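Local coordinates for protein (S)-imine reductase (Streptomyces sp. GF3546, PDB 4OQY) that probably reduces imines to chiral amines with S selectivity, drawing hydride from NADPH, and takes part in the reductive amination of ketones, at residues Val141-Ala144 with His145-Thr148; Ala162-Ala165 with Ala166-Tyr169; Thr179-Ser182 with Tyr183-Thr186; Lys271-Ala274 with Glu275-Phe278. All coordinates share one frame; numbering follows the deposited sequence.

Contact 1. Residues Val141-Ala144 with His145-Thr148; sequences VFDA and HEDT
The helix of a beta-alpha-beta crossover, 139-149 between the parallel strands 132-136 and 154-157, carries V141 and F142 against H145 and E146, one turn on. Its backbone bonding is uneven here, just before the kink at D147 and T148. The N-H of H145 is shared, going to F142 O at 3.2 Å and, weakly, to V141 O at 3.3 Å, while E146 N reaches F142 O in a bent, weak bond of 2.8 Å. The imidazole of H145 brings the edge carbon CD2 within 3.3 Å of V141 O, near the ring plane. Its side chain also touches V88 and L62 of the sheet, and ND1 has a weak bond to Q4. An alanine in its place would probably open a gap between helix and sheet and cost Q4 that bond. On the outer flank D143 and E146 run side by side, like charges whose strain is probably eased by the salt bridge from D143 to K139. E146, its CG anti to the backbone N (chi1 -175°), extends across the F142 ring: CB sits over one face, offset toward the rim, and CG lies 3.6 Å from F142 CE2, with carboxylate and ring planes 28° apart.

Contact 2. Residues Ala162-Ala165 with Ala166-Tyr169; sequences AGLA and AMYY
G163 and M167 make the earliest of three successive i to i+4 bonds near the N-terminal end of the long helix 163-192, which leads out of the Rossmann domain into the helical C-terminal one: M167 N lies 2.9 Å from G163 O. The same carbonyl oxygen has the methyl of A166 beside it, CB at 3.5 Å from G163 O. L164 follows, and its oxygen does double duty. It accepts the nearly straight bond from Y168 N at 3.0 Å, and it also lies in the plane of the Y168 ring, at the edge, where CD1 comes within 3.0 Å of L164 O. That edge-on approach follows from chi1 of Y168 (-79°), which sets the ring beside its own backbone N, with its edge to the preceding turn. L164 CD2 and M167 CE meet more loosely, at 4.4 Å. A165 closes the series by accepting Y169 N at 3.1 Å. The hydroxyl of Y168 bonds to R158, so a leucine here would probably leave R158 without that mate and the aromatic neighbours with a gap. The side chain of Y169 comes to about 4 Å from that of S94, an NADPH-binding residue. Around this turn, A165 packs on Y134 of strand 132-136, M167 on P97 of helix 97-109, and Y168 meets, edge-to-face, Y203 on helix 197-207 of the second subunit.

Contact 3. Residues Thr179-Ser182 with Tyr183-Thr186; sequences TMLS and YYQT
M180 and Y184 form a Met-aromatic contact one turn apart on helix 163-192, within the C-terminal domain and at the subunit interface. The thioether chain crosses the tyrosine ring at a slant: M180 CE is 3.4 Å from Y184 CE2, CG is 3.5 Å from the same carbon, and the sulfur stands obliquely, 5.0 Å from SD to the ring centroid. With CG of M180 anti to its backbone N (chi1 167°), the chain stands out from the helix, and the Y184 ring lies back toward it; a bend at chi3 turns the methyl toward Y184 CE2. M180 O lies over a face of the same ring, while L181 CD2 approaches its edge at 4.3 Å from Y184 CD2. F278 of the second subunit packs on both M180 and Y184. Farther out, the remaining residues of the turn face different partners. Y183 packs on L201 and A204 of helix 197-207, whereas the amide of Q185 bonds through NE2 to S254 O beside helix 256-270. Helical backbone bonds keep these positions in step, and two carbonyls take a second donor. S182 O receives T186 N and, weakly, T186 OG1. T179 O is gripped by Y183 N at 3.0 Å and by S182 OG at 2.8 Å, the hydroxyl being turned back between its own backbone N and carbonyl carbon (chi1 76°).

Contact 4. Residues Lys271-Ala274 with Glu275-Phe278; sequences KGFA and ENSF
Matching first torsions in F273 (chi1 -68°) and N276 (chi1 -65°) place each CG anti to its carbonyl carbon, bringing phenyl ring and amide together on one flank of a type I beta turn. The amide meets the ring at its edge, N276 OD1 lying 3.6 Å from F273 CD1, and the two planes stand 73° apart. The turn itself is closed by N276 N bonding to F273 O at 2.9 Å. It follows directly on a helix end: G272, with positive phi, is the C-prime residue of a Schellman motif that stops helix 256-270, and a CB at these backbone angles would press against the carbonyl oxygen of K271. Water adds further links across the turn. One molecule accepts from E275 N at 2.9 Å and also lies within hydrogen-bonding distance of G272 O, at 2.7 Å, and of N276 OD1, at 2.9 Å. It thus ties the helix terminus to the far side of the turn, and a second water lies between the same two oxygens. The carboxylate of E275 forms a salt bridge with R233. The loop lies along the start of helix 234-251: A274 and N276 share backbone hydrogen bonds with A235 and L234, F273 packs on L234, and F278 reaches the ring of W177, on helix 163-192 of the second subunit.

In the fold
Contacts 2 and 3 are the buried pair, both on helix 163-192 and both touching the second subunit, with centres about 26 Å apart. Contact 1 is partly buried, on a helix of the Rossmann domain packed against its sheet, and contact 4 is a surface turn after helix 256-270. The chemistry follows the setting. In the long helix regular backbone bonds are joined by aromatic and sulfur packing; contact 1 has weaker, shared bonds and a charged outer flank, and the exposed turn combines one direct backbone bond with bridging water and a positive-phi glycine. Contacts 1 and 3 lie on opposite sides of the chain's centre, and contact 2, nearest that centre, falls where the two domains join.

Contact 1. Residues Val141-Ala144 with His145-Thr148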
loop_
_atom_site.group_PDB
_atom_site.type_symbol
_atom_site.label_atom_id
_atom_site.label_comp_id
_atom_site.label_asym_id
_atom_site.label_seq_id
_atom_site.Cartn_x
_atom_site.Cartn_y
_atom_site.Cartn_z
ATOM N N VAL B 141 -9.643 -32.877 -11.402
ATOM C CA VAL B 141 -8.834 -32.379 -12.500
ATOM C C VAL B 141 -7.565 -31.696 -11.962
ATOM O O VAL B 141 -6.482 -31.906 -12.486
ATOM C CB VAL B 141 -9.634 -31.377 -13.373
ATOM C CG1 VAL B 141 -8.761 -30.807 -14.479
ATOM C CG2 VAL B 141 -10.898 -32.026 -13.948
ATOM N N PHE B 142 -7.703 -30.880 -10.920
ATOM C CA PHE B 142 -6.550 -30.230 -10.329
ATOM C C PHE B 142 -5.550 -31.274 -9.849
ATOM O O PHE B 142 -4.379 -31.166 -10.164
ATOM C CB PHE B 142 -6.925 -29.305 -9.169
ATOM C CG PHE B 142 -5.736 -28.736 -8.447
ATOM C CD1 PHE B 142 -5.063 -27.633 -8.959
ATOM C CD2 PHE B 142 -5.256 -29.331 -7.280
ATOM C CE1 PHE B 142 -3.955 -27.113 -8.307
ATOM C CE2 PHE B 142 -4.148 -28.818 -6.621
ATOM C CZ PHE B 142 -3.496 -27.705 -7.135
ATOM N N ASP B 143 -5.998 -32.281 -9.105
ATOM C CA ASP B 143 -5.060 -33.280 -8.552
ATOM C C ASP B 143 -4.330 -34.054 -9.640
ATOM O O ASP B 143 -3.155 -34.356 -9.501
ATOM C CB ASP B 143 -5.767 -34.269 -7.631
ATOM C CG ASP B 143 -6.348 -33.612 -6.409
ATOM O OD1 ASP B 143 -5.855 -32.546 -5.984
ATOM O OD2 ASP B 143 -7.329 -34.144 -5.880
ATOM N N ALA B 144 -5.035 -34.362 -10.721
ATOM C CA ALA B 144 -4.451 -35.059 -11.870
ATOM C C ALA B 144 -3.290 -34.292 -12.538
ATOM O O ALA B 144 -2.367 -34.914 -13.047
ATOM C CB ALA B 144 -5.543 -35.384 -12.895
ATOM N N HIS B 145 -3.311 -32.962 -12.523
ATOM C CA HIS B 145 -2.264 -32.181 -13.197
ATOM C C HIS B 145 -1.396 -31.336 -12.280
ATOM O O HIS B 145 -0.485 -30.638 -12.748
ATOM C CB HIS B 145 -2.902 -31.310 -14.270
ATOM C CG HIS B 145 -3.637 -32.113 -15.288
ATOM N ND1 HIS B 145 -2.997 -32.719 -16.343
ATOM C CD2 HIS B 145 -4.932 -32.492 -15.361
ATOM C CE1 HIS B 145 -3.876 -33.399 -17.055
ATOM N NE2 HIS B 145 -5.063 -33.265 -16.489
ATOM N N GLU B 146 -1.662 -31.430 -10.978
ATOM C CA GLU B 146 -0.966 -30.635 -9.966
ATOM C C GLU B 146 0.545 -30.801 -10.061
ATOM O O GLU B 146 1.270 -29.822 -9.940
ATOM C CB GLU B 146 -1.444 -31.017 -8.559
ATOM C CG GLU B 146 -0.874 -30.161 -7.441
ATOM C CD GLU B 146 -1.178 -30.684 -6.034
ATOM O OE1 GLU B 146 -1.977 -31.643 -5.875
ATOM O OE2 GLU B 146 -0.577 -30.154 -5.063
ATOM N N ASP B 147 1.002 -32.028 -10.287
ATOM C CA ASP B 147 2.439 -32.302 -10.357
ATOM C C ASP B 147 3.077 -31.596 -11.551
ATOM O O ASP B 147 4.217 -31.178 -11.471
ATOM C CB ASP B 147 2.710 -33.813 -10.421
ATOM C CG ASP B 147 2.678 -34.481 -9.049
ATOM O OD1 ASP B 147 2.335 -33.818 -8.038
ATOM O OD2 ASP B 147 3.034 -35.683 -8.965
ATOM N N THR B 148 2.340 -31.420 -12.645
ATOM C CA THR B 148 2.852 -30.636 -13.763
ATOM C C THR B 148 2.773 -29.121 -13.492
ATOM O O THR B 148 3.722 -28.380 -13.732
ATOM C CB THR B 148 2.098 -30.994 -15.043
ATOM O OG1 THR B 148 2.226 -32.400 -15.296
ATOM C CG2 THR B 148 2.629 -30.209 -16.211
#

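Contact 2. Residues Ala162-Ala165 with Ala166-Tyr169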
loop_
_atom_site.group_PDB
_atom_site.type_symbol
_atom_site.label_atom_id
_atom_site.label_comp_id
_atom_site.label_asym_id
_atom_site.label_seq_id
_atom_site.Cartn_x
_atom_site.Cartn_y
_atom_site.Cartn_z
ATOM N N ALA B 162 -14.891 -21.851 -10.405
ATOM C CA ALA B 162 -13.964 -21.301 -11.359
ATOM C C ALA B 162 -13.563 -19.835 -11.084
ATOM O O ALA B 162 -12.463 -19.421 -11.447
ATOM C CB ALA B 162 -14.545 -21.454 -12.761
ATOM N N GLY B 163 -14.445 -19.059 -10.451
ATOM C CA GLY B 163 -14.164 -17.657 -10.177
ATOM C C GLY B 163 -13.243 -17.397 -9.001
ATOM O O GLY B 163 -12.696 -16.297 -8.890
ATOM N N LEU B 164 -13.047 -18.398 -8.140
ATOM C CA LEU B 164 -12.269 -18.208 -6.909
ATOM C C LEU B 164 -10.818 -17.796 -7.141
ATOM O O LEU B 164 -10.364 -16.834 -6.535
ATOM C CB LEU B 164 -12.306 -19.456 -6.025
ATOM C CG LEU B 164 -13.631 -19.665 -5.291
ATOM C CD1 LEU B 164 -13.744 -21.075 -4.750
ATOM C CD2 LEU B 164 -13.792 -18.652 -4.171
ATOM N N ALA B 165 -10.097 -18.479 -8.024
ATOM C CA ALA B 165 -8.674 -18.134 -8.230
ATOM C C ALA B 165 -8.591 -16.755 -8.824
ATOM O O ALA B 165 -7.665 -16.013 -8.530
ATOM C CB ALA B 165 -7.983 -19.116 -9.144
ATOM N N ALA B 166 -9.576 -16.410 -9.670
ATOM C CA ALA B 166 -9.589 -15.088 -10.265
ATOM C C ALA B 166 -9.869 -14.025 -9.212
ATOM O O ALA B 166 -9.308 -12.945 -9.281
ATOM C CB ALA B 166 -10.571 -15.002 -11.421
ATOM N N MET B 167 -10.709 -14.340 -8.229
ATOM C CA MET B 167 -11.043 -13.404 -7.161
ATOM C C MET B 167 -9.788 -13.104 -6.358
ATOM O O MET B 167 -9.495 -11.951 -6.075
ATOM C CB MET B 167 -12.171 -13.950 -6.266
ATOM C CG MET B 167 -12.642 -13.042 -5.129
ATOM S SD MET B 167 -11.688 -13.145 -3.600
ATOM C CE MET B 167 -12.128 -14.763 -3.006
ATOM N N TYR B 168 -9.062 -14.146 -5.981
ATOM C CA TYR B 168 -7.858 -13.934 -5.187
ATOM C C TYR B 168 -6.850 -13.092 -5.954
ATOM O O TYR B 168 -6.227 -12.202 -5.386
ATOM C CB TYR B 168 -7.205 -15.246 -4.814
ATOM C CG TYR B 168 -7.821 -15.990 -3.669
ATOM C CD1 TYR B 168 -9.001 -16.714 -3.827
ATOM C CD2 TYR B 168 -7.205 -16.009 -2.417
ATOM C CE1 TYR B 168 -9.548 -17.432 -2.774
ATOM C CE2 TYR B 168 -7.753 -16.704 -1.364
ATOM C CZ TYR B 168 -8.906 -17.430 -1.542
ATOM O OH TYR B 168 -9.424 -18.137 -0.481
ATOM N N TYR B 169 -6.691 -13.375 -7.244
ATOM C CA TYR B 169 -5.785 -12.594 -8.088
ATOM C C TYR B 169 -6.201 -11.129 -8.151
ATOM O O TYR B 169 -5.381 -10.243 -7.959
ATOM C CB TYR B 169 -5.666 -13.155 -9.509
ATOM C CG TYR B 169 -4.734 -12.352 -10.387
ATOM C CD1 TYR B 169 -3.369 -12.536 -10.329
ATOM C CD2 TYR B 169 -5.234 -11.402 -11.272
ATOM C CE1 TYR B 169 -2.512 -11.786 -11.118
ATOM C CE2 TYR B 169 -4.391 -10.655 -12.067
ATOM C CZ TYR B 169 -3.026 -10.861 -11.983
ATOM O OH TYR B 169 -2.187 -10.124 -12.757
#

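Contact 3. Residues Thr179-Ser182 with Tyr183-Thr186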
loop_
_atom_site.group_PDB
_atom_site.type_symbol
_atom_site.label_atom_id
_atom_site.label_comp_id
_atom_site.label_asym_id
_atom_site.label_seq_id
_atom_site.Cartn_x
_atom_site.Cartn_y
_atom_site.Cartn_z
ATOM N N THR B 179 -1.665 0.592 -3.875
ATOM C CA THR B 179 -0.463 0.944 -3.159
ATOM C C THR B 179 0.498 1.657 -4.088
ATOM O O THR B 179 1.094 2.672 -3.728
ATOM C CB THR B 179 0.191 -0.307 -2.588
ATOM O OG1 THR B 179 -0.750 -0.958 -1.741
ATOM C CG2 THR B 179 1.422 0.051 -1.798
ATOM N N MET B 180 0.604 1.141 -5.302
ATOM C CA MET B 180 1.430 1.776 -6.300
ATOM C C MET B 180 1.004 3.231 -6.521
ATOM O O MET B 180 1.843 4.120 -6.575
ATOM C CB MET B 180 1.403 0.997 -7.612
ATOM C CG MET B 180 1.997 1.769 -8.772
ATOM S SD MET B 180 2.378 0.762 -10.226
ATOM C CE MET B 180 1.709 1.760 -11.519
ATOM N N LEU B 181 -0.289 3.508 -6.631
ATOM C CA LEU B 181 -0.679 4.896 -6.814
ATOM C C LEU B 181 -0.364 5.746 -5.590
ATOM O O LEU B 181 -0.015 6.891 -5.738
ATOM C CB LEU B 181 -2.165 5.043 -7.221
ATOM C CG LEU B 181 -2.508 4.577 -8.642
ATOM C CD1 LEU B 181 -3.953 4.911 -9.031
ATOM C CD2 LEU B 181 -1.563 5.190 -9.661
ATOM N N SER B 182 -0.492 5.204 -4.387
ATOM C CA SER B 182 -0.229 5.997 -3.187
ATOM C C SER B 182 1.258 6.375 -3.123
ATOM O O SER B 182 1.630 7.447 -2.661
ATOM C CB SER B 182 -0.659 5.251 -1.933
ATOM O OG SER B 182 0.239 4.226 -1.572
ATOM N N TYR B 183 2.075 5.480 -3.648
ATOM C CA TYR B 183 3.520 5.675 -3.749
ATOM C C TYR B 183 3.803 6.823 -4.706
ATOM O O TYR B 183 4.423 7.812 -4.341
ATOM C CB TYR B 183 4.100 4.372 -4.243
ATOM C CG TYR B 183 5.552 4.345 -4.532
ATOM C CD1 TYR B 183 6.437 4.151 -3.503
ATOM C CD2 TYR B 183 6.045 4.440 -5.835
ATOM C CE1 TYR B 183 7.790 4.065 -3.735
ATOM C CE2 TYR B 183 7.419 4.362 -6.078
ATOM C CZ TYR B 183 8.271 4.183 -5.012
ATOM O OH TYR B 183 9.646 4.103 -5.178
ATOM N N TYR B 184 3.238 6.755 -5.902
ATOM C CA TYR B 184 3.344 7.881 -6.836
ATOM C C TYR B 184 2.779 9.216 -6.320
ATOM O O TYR B 184 3.333 10.277 -6.611
ATOM C CB TYR B 184 2.690 7.530 -8.177
ATOM C CG TYR B 184 3.397 6.416 -8.914
ATOM C CD1 TYR B 184 4.785 6.243 -8.824
ATOM C CD2 TYR B 184 2.689 5.561 -9.721
ATOM C CE1 TYR B 184 5.422 5.206 -9.495
ATOM C CE2 TYR B 184 3.313 4.546 -10.399
ATOM C CZ TYR B 184 4.675 4.371 -10.278
ATOM O OH TYR B 184 5.253 3.362 -10.995
ATOM N N GLN B 185 1.691 9.145 -5.553
ATOM C CA GLN B 185 1.041 10.312 -4.978
ATOM C C GLN B 185 2.016 11.032 -4.062
ATOM O O GLN B 185 2.105 12.243 -4.067
ATOM C CB GLN B 185 -0.241 9.878 -4.221
ATOM C CG GLN B 185 -1.071 11.003 -3.619
ATOM C CD GLN B 185 -1.932 11.748 -4.636
ATOM O OE1 GLN B 185 -2.500 11.157 -5.542
ATOM N NE2 GLN B 185 -2.010 13.055 -4.479
ATOM N N THR B 186 2.765 10.259 -3.289
ATOM C CA THR B 186 3.731 10.799 -2.387
ATOM C C THR B 186 4.876 11.493 -3.135
ATOM O O THR B 186 5.400 12.519 -2.687
ATOM C CB THR B 186 4.274 9.617 -1.544
ATOM O OG1 THR B 186 3.352 9.325 -0.478
ATOM C CG2 THR B 186 5.591 9.895 -1.014
#

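Contact 4. Residues Lys271-Ala274 with Glu275-Phe278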
loop_
_atom_site.group_PDB
_atom_site.type_symbol
_atom_site.label_atom_id
_atom_site.label_comp_id
_atom_site.label_asym_id
_atom_site.label_seq_id
_atom_site.Cartn_x
_atom_site.Cartn_y
_atom_site.Cartn_z
ATOM N N LYS B 271 -21.925 6.570 9.699
ATOM C CA LYS B 271 -22.662 5.378 10.120
ATOM C C LYS B 271 -22.501 5.064 11.600
ATOM O O LYS B 271 -22.905 4.009 12.039
ATOM C CB LYS B 271 -22.331 4.164 9.264
ATOM C CG LYS B 271 -22.760 4.301 7.824
ATOM C CD LYS B 271 -24.248 4.133 7.693
ATOM C CE LYS B 271 -24.710 3.894 6.272
ATOM N NZ LYS B 271 -23.740 3.010 5.569
ATOM N N GLY B 272 -21.969 5.995 12.378
ATOM C CA GLY B 272 -21.915 5.816 13.828
ATOM C C GLY B 272 -20.723 4.978 14.303
ATOM O O GLY B 272 -20.695 4.541 15.449
ATOM N N PHE B 273 -19.749 4.766 13.431
ATOM C CA PHE B 273 -18.560 3.942 13.799
ATOM C C PHE B 273 -17.359 4.685 14.441
ATOM O O PHE B 273 -16.297 4.058 14.641
ATOM C CB PHE B 273 -18.057 3.130 12.589
ATOM C CG PHE B 273 -18.985 2.033 12.125
ATOM C CD1 PHE B 273 -19.183 0.900 12.900
ATOM C CD2 PHE B 273 -19.646 2.107 10.891
ATOM C CE1 PHE B 273 -20.039 -0.111 12.497
ATOM C CE2 PHE B 273 -20.484 1.088 10.482
ATOM C CZ PHE B 273 -20.693 -0.015 11.286
ATOM N N ALA B 274 -17.489 5.969 14.793
ATOM C CA ALA B 274 -16.348 6.755 15.319
ATOM C C ALA B 274 -15.527 6.025 16.391
ATOM O O ALA B 274 -14.286 6.071 16.367
ATOM C CB ALA B 274 -16.809 8.106 15.861
ATOM N N GLU B 275 -16.215 5.357 17.319
ATOM C CA GLU B 275 -15.542 4.743 18.471
ATOM C C GLU B 275 -15.215 3.286 18.245
ATOM O O GLU B 275 -14.659 2.631 19.117
ATOM C CB GLU B 275 -16.388 4.863 19.720
ATOM C CG GLU B 275 -16.764 6.292 20.061
ATOM C CD GLU B 275 -15.573 7.183 20.320
ATOM O OE1 GLU B 275 -14.523 6.685 20.785
ATOM O OE2 GLU B 275 -15.679 8.399 20.061
ATOM N N ASN B 276 -15.542 2.774 17.074
ATOM C CA ASN B 276 -15.235 1.401 16.774
ATOM C C ASN B 276 -13.862 1.239 16.181
ATOM O O ASN B 276 -13.191 2.205 15.843
ATOM C CB ASN B 276 -16.289 0.842 15.835
ATOM C CG ASN B 276 -17.651 0.781 16.489
ATOM O OD1 ASN B 276 -18.473 1.686 16.320
ATOM N ND2 ASN B 276 -17.890 -0.265 17.261
ATOM N N SER B 277 -13.477 -0.018 16.038
ATOM C CA SER B 277 -12.217 -0.397 15.418
ATOM C C SER B 277 -12.166 -0.010 13.939
ATOM O O SER B 277 -13.214 0.170 13.293
ATOM C CB SER B 277 -12.025 -1.912 15.593
ATOM O OG SER B 277 -11.400 -2.514 14.481
ATOM N N PHE B 278 -10.946 0.128 13.414
ATOM C CA PHE B 278 -10.723 0.420 11.995
ATOM C C PHE B 278 -11.319 -0.592 11.089
ATOM O O PHE B 278 -11.706 -0.280 9.981
ATOM C CB PHE B 278 -9.227 0.483 11.682
ATOM C CG PHE B 278 -8.619 1.721 12.172
ATOM C CD1 PHE B 278 -9.011 2.915 11.641
ATOM C CD2 PHE B 278 -7.722 1.706 13.213
ATOM C CE1 PHE B 278 -8.482 4.087 12.114
ATOM C CE2 PHE B 278 -7.187 2.886 13.702
ATOM C CZ PHE B 278 -7.570 4.078 13.150
HETATM O O HOH W 1 -20.996 1.711 16.688
HETATM O O HOH W 2 -18.947 4.326 17.480
#